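Local coordinates for protein IscA (Thermosynechococcus elongatus, PDB 1X0G) that binds a [2Fe-2S] cluster and probably serves as a scaffold on which iron-sulfur clusters are assembled, at residues Val2-Ala8 / Gly76-Tyr81; Arg41-Ala45 / Phe90-Asn94; Ala26-Gln31 / Gly61-Ala67. All blocks are in the same frame, centred on the assembly; numbering follows the deposited sequence.

The centres of contacts 1 and 2 lie about 9 Å apart, those of contacts 1 and 3 about 11 Å, and those of contacts 2 and 3 about 12 Å. Contact 1 pairs the N-terminal strand 3-4 with strand 78-82 in a small mixed sheet whose third strand is 89-93; contact 3 joins strands 27-34 and 62-66 of the larger mixed sheet. Contact 2 spans the two sheets, since strand 40-46 neighbours 27-34 and strand 89-93 neighbours 78-82. Along the chain contact 3 is nested inside the loop closed by contact 1, while contact 2 interleaves with both. Val-2 and Leu-4 touch Ile-64, and Leu-44 packs on Ile-30, so all three contribute to a common core.

Contact 1: residues Val2-Ala8 / Gly76-Tyr81; sequences VELTPAA and GLRVDY
Thr-5 and Asp-80 meet where strand 3-4 gives way to helix 6-15, their side chains set at an angle. Thr-5 OG1 donates to Asp-80 OD1 over 2.9 Å, using the anti lone pair of Asp-80 OD1, the one away from the other carboxylate oxygen. With chi1 at 59°, OG1 sits between the backbone N and carbonyl carbon of Thr-5, where it also accepts from Ala-8 N at 3.0 Å. One hydroxyl thus caps helix 6-15 and ties it to the strand. Beyond the cap, Ala-8 CA packs on Tyr-81 CB at 3.6 Å, while Tyr-81 OH bonds to Gly-87 O.

Upstream, Glu-3 and Arg-78 run side by side in the same direction, with Glu-3 CB 3.7 Å from Arg-78 CG. Their carboxylate and guanidinium planes stand 88° apart, and Glu-3 OE1 remains 5.0 Å from Arg-78 NE. No salt bridge forms; the contact is mainly along the chains, and any attraction between the charges is probably weak. Leu-4 and Val-79 occupy the other face, turned to the core. Val-79 N to Glu-3 O (2.8 Å) and Thr-5 N to Val-79 O (3.2 Å) fix the parallel register. Such geometry is that of a short parallel edge strand running directly into an N-capped helix.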
# COMPACT_ATOMS: atom_id res chain seq x y z
N VAL C 2 -4.75 -11.58 22.67
CA VAL C 2 -4.52 -10.20 23.10
C VAL C 2 -4.45 -9.91 24.60
O VAL C 2 -5.42 -10.00 25.33
CB VAL C 2 -5.46 -9.25 22.44
CG1 VAL C 2 -5.21 -7.85 22.91
CG2 VAL C 2 -5.16 -9.35 20.99
N GLU C 3 -3.28 -9.47 25.01
CA GLU C 3 -3.03 -9.29 26.40
C GLU C 3 -2.49 -7.91 26.71
O GLU C 3 -1.65 -7.39 25.98
CB GLU C 3 -2.05 -10.35 26.84
CG GLU C 3 -2.70 -11.69 27.04
CD GLU C 3 -1.89 -12.52 27.98
OE1 GLU C 3 -0.68 -12.16 28.16
OE2 GLU C 3 -2.46 -13.49 28.54
N LEU C 4 -2.96 -7.33 27.81
CA LEU C 4 -2.37 -6.10 28.30
C LEU C 4 -1.67 -6.28 29.59
O LEU C 4 -2.20 -6.94 30.51
CB LEU C 4 -3.43 -5.05 28.47
CG LEU C 4 -3.46 -4.36 27.12
CD1 LEU C 4 -4.54 -5.04 26.31
CD2 LEU C 4 -3.74 -2.90 27.26
N THR C 5 -0.48 -5.70 29.68
CA THR C 5 0.25 -5.68 30.93
C THR C 5 -0.39 -4.62 31.78
O THR C 5 -0.90 -3.65 31.24
CB THR C 5 1.69 -5.31 30.75
OG1 THR C 5 1.75 -4.01 30.13
CG2 THR C 5 2.36 -6.37 29.92
N PRO C 6 -0.37 -4.79 33.11
CA PRO C 6 -0.90 -3.72 33.95
C PRO C 6 -0.20 -2.41 33.60
O PRO C 6 -0.85 -1.39 33.49
CB PRO C 6 -0.55 -4.17 35.37
CG PRO C 6 -0.47 -5.61 35.27
CD PRO C 6 0.11 -5.92 33.91
N ALA C 7 1.10 -2.43 33.38
CA ALA C 7 1.79 -1.23 32.90
C ALA C 7 0.99 -0.52 31.76
O ALA C 7 0.58 0.65 31.92
CB ALA C 7 3.28 -1.55 32.52
N ALA C 8 0.73 -1.23 30.65
CA ALA C 8 -0.20 -0.71 29.60
C ALA C 8 -1.64 -0.27 30.15
O ALA C 8 -2.14 0.80 29.84
CB ALA C 8 -0.28 -1.67 28.47
N GLY C 76 -3.36 -13.07 19.72
CA GLY C 76 -2.28 -13.29 20.69
C GLY C 76 -1.26 -12.15 20.88
O GLY C 76 -0.26 -12.28 21.62
N LEU C 77 -1.49 -11.02 20.24
CA LEU C 77 -0.71 -9.86 20.56
C LEU C 77 -0.73 -9.65 22.09
O LEU C 77 -1.74 -9.85 22.76
CB LEU C 77 -1.35 -8.65 19.93
CG LEU C 77 -0.62 -7.37 20.07
CD1 LEU C 77 0.58 -7.49 19.16
CD2 LEU C 77 -1.59 -6.27 19.60
N ARG C 78 0.43 -9.25 22.58
CA ARG C 78 0.56 -8.71 23.90
C ARG C 78 1.15 -7.32 23.74
O ARG C 78 2.10 -7.08 22.96
CB ARG C 78 1.47 -9.58 24.78
CG ARG C 78 1.04 -11.06 24.87
CD ARG C 78 2.02 -11.87 25.69
NE ARG C 78 3.40 -11.58 25.32
CZ ARG C 78 4.20 -10.70 25.96
NH1 ARG C 78 3.74 -9.99 26.99
NH2 ARG C 78 5.45 -10.52 25.53
N VAL C 79 0.58 -6.42 24.53
CA VAL C 79 0.85 -5.02 24.43
C VAL C 79 1.36 -4.66 25.81
O VAL C 79 0.73 -5.00 26.82
CB VAL C 79 -0.48 -4.23 24.15
CG1 VAL C 79 -0.28 -2.74 24.33
CG2 VAL C 79 -1.05 -4.54 22.77
N ASP C 80 2.49 -3.95 25.85
CA ASP C 80 3.11 -3.53 27.09
C ASP C 80 3.27 -2.01 26.98
O ASP C 80 3.13 -1.43 25.88
CB ASP C 80 4.46 -4.16 27.08
CG ASP C 80 5.17 -4.11 28.40
OD1 ASP C 80 4.57 -3.89 29.49
OD2 ASP C 80 6.39 -4.34 28.34
N TYR C 81 3.55 -1.33 28.09
CA TYR C 81 3.91 0.05 27.99
C TYR C 81 5.23 0.28 28.73
O TYR C 81 5.30 -0.11 29.86
CB TYR C 81 2.81 0.91 28.56
CG TYR C 81 3.09 2.39 28.45
CD1 TYR C 81 2.90 3.08 27.25
CD2 TYR C 81 3.53 3.13 29.56
CE1 TYR C 81 3.13 4.48 27.15
CE2 TYR C 81 3.78 4.52 29.45
CZ TYR C 81 3.56 5.15 28.22
OH TYR C 81 3.81 6.48 28.13

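Contact 2: residues Arg41-Ala45 / Phe90-Asn94; sequences RYDLA and FRFHN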
# COMPACT_ATOMS: atom_id res chain seq x y z
N ARG C 41 1.38 -1.03 10.46
CA ARG C 41 1.59 -0.32 11.72
C ARG C 41 0.40 -0.66 12.56
O ARG C 41 -0.72 -0.77 12.04
CB ARG C 41 1.57 1.16 11.44
CG ARG C 41 2.30 2.13 12.42
CD ARG C 41 1.29 3.24 12.60
NE ARG C 41 1.37 4.18 13.72
CZ ARG C 41 2.44 4.91 14.05
NH1 ARG C 41 3.63 4.75 13.39
NH2 ARG C 41 2.33 5.80 15.06
N TYR C 42 0.61 -0.89 13.85
CA TYR C 42 -0.52 -0.97 14.76
C TYR C 42 -1.20 0.35 14.85
O TYR C 42 -0.56 1.45 14.73
CB TYR C 42 -0.05 -1.21 16.15
CG TYR C 42 0.62 -2.47 16.26
CD1 TYR C 42 1.99 -2.53 16.22
CD2 TYR C 42 -0.13 -3.64 16.39
CE1 TYR C 42 2.63 -3.72 16.21
CE2 TYR C 42 0.53 -4.85 16.42
CZ TYR C 42 1.90 -4.87 16.31
OH TYR C 42 2.55 -6.05 16.35
N ASP C 43 -2.49 0.29 15.12
CA ASP C 43 -3.21 1.52 15.38
C ASP C 43 -4.13 1.36 16.60
O ASP C 43 -5.05 0.46 16.68
CB ASP C 43 -3.97 1.92 14.15
CG ASP C 43 -4.87 3.09 14.42
OD1 ASP C 43 -4.61 4.16 13.82
OD2 ASP C 43 -5.79 2.98 15.29
N LEU C 44 -3.92 2.25 17.55
CA LEU C 44 -4.61 2.16 18.77
C LEU C 44 -5.47 3.35 18.99
O LEU C 44 -5.01 4.45 18.92
CB LEU C 44 -3.59 2.16 19.86
CG LEU C 44 -2.80 0.86 20.01
CD1 LEU C 44 -1.69 1.04 21.06
CD2 LEU C 44 -3.67 -0.37 20.39
N ALA C 45 -6.72 3.15 19.30
CA ALA C 45 -7.57 4.27 19.66
C ALA C 45 -8.42 3.95 20.90
O ALA C 45 -8.84 2.82 21.13
CB ALA C 45 -8.42 4.58 18.55
N PHE C 90 3.96 2.35 23.93
CA PHE C 90 3.50 0.97 23.87
C PHE C 90 4.47 0.11 23.16
O PHE C 90 5.15 0.60 22.29
CB PHE C 90 2.16 0.91 23.17
CG PHE C 90 1.11 1.60 23.95
CD1 PHE C 90 0.75 2.91 23.64
CD2 PHE C 90 0.58 0.97 25.09
CE1 PHE C 90 -0.16 3.57 24.45
CE2 PHE C 90 -0.40 1.60 25.87
CZ PHE C 90 -0.76 2.90 25.57
N ARG C 91 4.55 -1.15 23.58
CA ARG C 91 5.40 -2.15 22.94
C ARG C 91 4.48 -3.21 22.56
O ARG C 91 3.54 -3.46 23.28
CB ARG C 91 6.37 -2.81 23.93
CG ARG C 91 7.65 -2.12 24.14
CD ARG C 91 8.48 -1.89 22.84
NE ARG C 91 9.71 -1.21 23.25
CZ ARG C 91 9.80 0.10 23.50
NH1 ARG C 91 8.72 0.88 23.31
NH2 ARG C 91 10.96 0.62 23.94
N PHE C 92 4.81 -3.91 21.50
CA PHE C 92 3.97 -5.01 21.03
C PHE C 92 4.73 -6.26 20.80
O PHE C 92 5.78 -6.26 20.19
CB PHE C 92 3.44 -4.61 19.70
CG PHE C 92 2.59 -3.43 19.77
CD1 PHE C 92 3.13 -2.16 19.61
CD2 PHE C 92 1.24 -3.55 20.05
CE1 PHE C 92 2.31 -1.03 19.68
CE2 PHE C 92 0.42 -2.39 20.11
CZ PHE C 92 0.94 -1.16 19.91
N HIS C 93 4.19 -7.36 21.24
CA HIS C 93 4.85 -8.58 20.98
C HIS C 93 3.78 -9.35 20.24
O HIS C 93 2.72 -9.66 20.79
CB HIS C 93 5.25 -9.23 22.30
CG HIS C 93 6.10 -8.34 23.16
ND1 HIS C 93 7.47 -8.24 22.99
CD2 HIS C 93 5.78 -7.52 24.19
CE1 HIS C 93 7.94 -7.39 23.89
NE2 HIS C 93 6.94 -6.93 24.62
N ASN C 94 4.05 -9.62 18.97
CA ASN C 94 3.06 -10.17 18.09
C ASN C 94 3.60 -11.48 17.58
O ASN C 94 4.53 -11.50 16.79
CB ASN C 94 2.83 -9.19 16.97
CG ASN C 94 1.75 -9.63 16.01
OD1 ASN C 94 1.21 -10.74 16.11
ND2 ASN C 94 1.39 -8.72 15.07
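Tyr-42 lays its ring over that of Phe-92 in a face-to-face, parallel-displaced (offset) stack, with centroids 3.9 Å apart and planes only 7° from parallel. The two side chains arrive from their strands in opposite senses and slide past one another. Tyr-42 CD1 therefore lies above the centre of the Phe-92 ring, whereas Phe-92 CG lies toward the rim of the Tyr-42 ring, 3.6 Å from Tyr-42 CE1. Both residues have chi1 at -63°, placing each CG anti to its own carbonyl carbon and sending the rings into the space between the strands.

Sliding past Phe-92 brings the phenol oxygen to Asn-94, whose ND2 donates to Tyr-42 OH at 3.2 Å with an N-H...O angle of 143°, the oxygen somewhat tilted from the amide plane. That amide is itself held by Leu-73 O through ND2 and by Asn-96 N through OD1. At the other end, Leu-44 CD1 meets the edge of Phe-92 at CZ (3.6 Å) and rests over a face of Phe-90, 4.0 Å from Phe-90 CD1.

No backbone bond joins the segments: their strand axes stay 10.1 Å apart. Phe-107 also stacks on Tyr-42, and Met-86 of the second subunit packs against Tyr-42 and Phe-92. These features describe an aromatic core between two sheets, with the side chain of Tyr-42 about 9 Å from the bound [2Fe-2S] cluster.

Contact 3: residues Ala26-Gln31 / Gly61-Ala67; sequences AILRIQ and GWTIAIA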
# COMPACT_ATOMS: atom_id res chain seq x y z
N ALA C 26 -13.88 2.36 29.07
CA ALA C 26 -12.61 1.62 29.04
C ALA C 26 -12.64 0.69 27.80
O ALA C 26 -12.78 -0.55 27.93
CB ALA C 26 -12.35 0.87 30.36
N ILE C 27 -12.59 1.32 26.61
CA ILE C 27 -12.43 0.59 25.35
C ILE C 27 -11.22 0.99 24.47
O ILE C 27 -11.06 2.14 24.06
CB ILE C 27 -13.72 0.45 24.54
CG1 ILE C 27 -14.81 -0.20 25.38
CG2 ILE C 27 -13.48 -0.51 23.44
CD1 ILE C 27 -16.27 0.35 25.20
N LEU C 28 -10.38 0.00 24.22
CA LEU C 28 -9.22 0.17 23.43
C LEU C 28 -9.41 -0.59 22.19
O LEU C 28 -9.60 -1.80 22.23
CB LEU C 28 -8.02 -0.46 24.10
CG LEU C 28 -6.73 -0.44 23.27
CD1 LEU C 28 -6.33 1.00 23.08
CD2 LEU C 28 -5.57 -1.20 23.99
N ARG C 29 -9.32 0.09 21.08
CA ARG C 29 -9.59 -0.54 19.83
C ARG C 29 -8.30 -0.62 19.12
O ARG C 29 -7.58 0.38 19.02
CB ARG C 29 -10.61 0.25 19.07
CG ARG C 29 -10.81 -0.25 17.70
CD ARG C 29 -12.09 0.27 17.15
NE ARG C 29 -12.68 -0.67 16.20
CZ ARG C 29 -12.25 -0.78 14.94
NH1 ARG C 29 -11.24 0.01 14.56
NH2 ARG C 29 -12.79 -1.68 14.10
N ILE C 30 -7.95 -1.84 18.73
CA ILE C 30 -6.74 -2.13 17.97
C ILE C 30 -7.07 -2.55 16.53
O ILE C 30 -8.05 -3.31 16.23
CB ILE C 30 -5.97 -3.22 18.62
CG1 ILE C 30 -5.72 -2.90 20.05
CG2 ILE C 30 -4.51 -3.31 18.08
CD1 ILE C 30 -4.84 -4.00 20.64
N GLN C 31 -6.29 -1.99 15.62
CA GLN C 31 -6.40 -2.38 14.22
C GLN C 31 -4.99 -2.17 13.62
O GLN C 31 -4.09 -1.75 14.40
CB GLN C 31 -7.50 -1.61 13.54
CG GLN C 31 -7.16 -0.28 13.02
CD GLN C 31 -8.35 0.40 12.37
OE1 GLN C 31 -9.38 -0.24 12.12
NE2 GLN C 31 -8.25 1.69 12.13
N GLY C 61 -10.72 -5.00 33.76
CA GLY C 61 -11.75 -3.97 33.76
C GLY C 61 -11.66 -3.10 32.52
O GLY C 61 -12.09 -1.94 32.55
N TRP C 62 -11.06 -3.65 31.46
CA TRP C 62 -10.91 -2.96 30.19
C TRP C 62 -11.35 -3.78 29.05
O TRP C 62 -10.93 -4.93 28.90
CB TRP C 62 -9.46 -2.63 29.90
CG TRP C 62 -9.14 -1.37 30.44
CD1 TRP C 62 -8.89 -1.10 31.74
CD2 TRP C 62 -9.06 -0.13 29.75
NE1 TRP C 62 -8.65 0.23 31.91
CE2 TRP C 62 -8.75 0.86 30.70
CE3 TRP C 62 -9.21 0.24 28.41
CZ2 TRP C 62 -8.59 2.20 30.37
CZ3 TRP C 62 -9.04 1.58 28.07
CH2 TRP C 62 -8.74 2.55 29.06
N THR C 63 -12.14 -3.17 28.18
CA THR C 63 -12.55 -3.83 26.95
C THR C 63 -11.56 -3.61 25.80
O THR C 63 -11.13 -2.49 25.51
CB THR C 63 -13.95 -3.43 26.53
OG1 THR C 63 -14.82 -3.38 27.70
CG2 THR C 63 -14.47 -4.45 25.53
N ILE C 64 -11.20 -4.71 25.16
CA ILE C 64 -10.23 -4.63 24.12
C ILE C 64 -10.81 -5.12 22.84
O ILE C 64 -11.22 -6.27 22.74
CB ILE C 64 -9.01 -5.39 24.47
CG1 ILE C 64 -8.18 -4.59 25.49
CG2 ILE C 64 -8.14 -5.49 23.24
CD1 ILE C 64 -8.53 -4.83 26.93
N ALA C 65 -10.85 -4.23 21.86
CA ALA C 65 -11.57 -4.48 20.61
C ALA C 65 -10.58 -4.63 19.44
O ALA C 65 -9.83 -3.69 19.12
CB ALA C 65 -12.47 -3.37 20.36
N ILE C 66 -10.56 -5.81 18.83
CA ILE C 66 -9.70 -6.03 17.69
C ILE C 66 -10.52 -5.95 16.42
O ILE C 66 -11.55 -6.64 16.29
CB ILE C 66 -9.09 -7.44 17.79
CG1 ILE C 66 -8.48 -7.70 19.18
CG2 ILE C 66 -8.02 -7.69 16.68
CD1 ILE C 66 -7.23 -6.88 19.47
N ALA C 67 -10.10 -5.14 15.45
CA ALA C 67 -10.82 -5.06 14.16
C ALA C 67 -10.82 -6.40 13.47
O ALA C 67 -9.77 -6.98 13.26
CB ALA C 67 -10.12 -4.12 13.31
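Strands 27-31 and 62-66 run parallel, their axes 4.6 Å apart and inclined by 21°. Five backbone hydrogen bonds join segments 26-31 and 61-67, passing from Thr-63 N to Ala-26 O at one end to Ala-67 N to Ile-30 O at the other; Ala-65 N to Leu-28 O, at 2.8 Å and 177°, is almost straight.

Ala-26 CB stands over the six-membered ring of Trp-62, 3.6 Å from its centroid and 16° off the normal, a CH-pi contact. The indole also packs against helix 6-15 through Ile-9 and Leu-12. On the face of Leu-28 and Ile-64, Ile-30 and Ile-66 lie side by side and point the same way, with their CD1 atoms 3.9 Å apart. On the opposite face, Ile-27 CG1 packs against Thr-63 CB at 3.5 Å, and Thr-63 OG1 bonds to Gln-58 OE1.

Arg-29 shares this second face. Its extended chain carries the guanidinium past Ala-65, and Arg-29 NH2 lies 3.7 Å from Ala-67 CB. Arg-29 NH1 donates to Gln-31 OE1 at 3.1 Å from well above the carbonyl plane, not on a lone pair, though OE1 lies near the guanidinium plane. One face is thus oily and joins the core; the other carries buried Arg-29, its charge probably offset by its salt-bridge partner Asp-54.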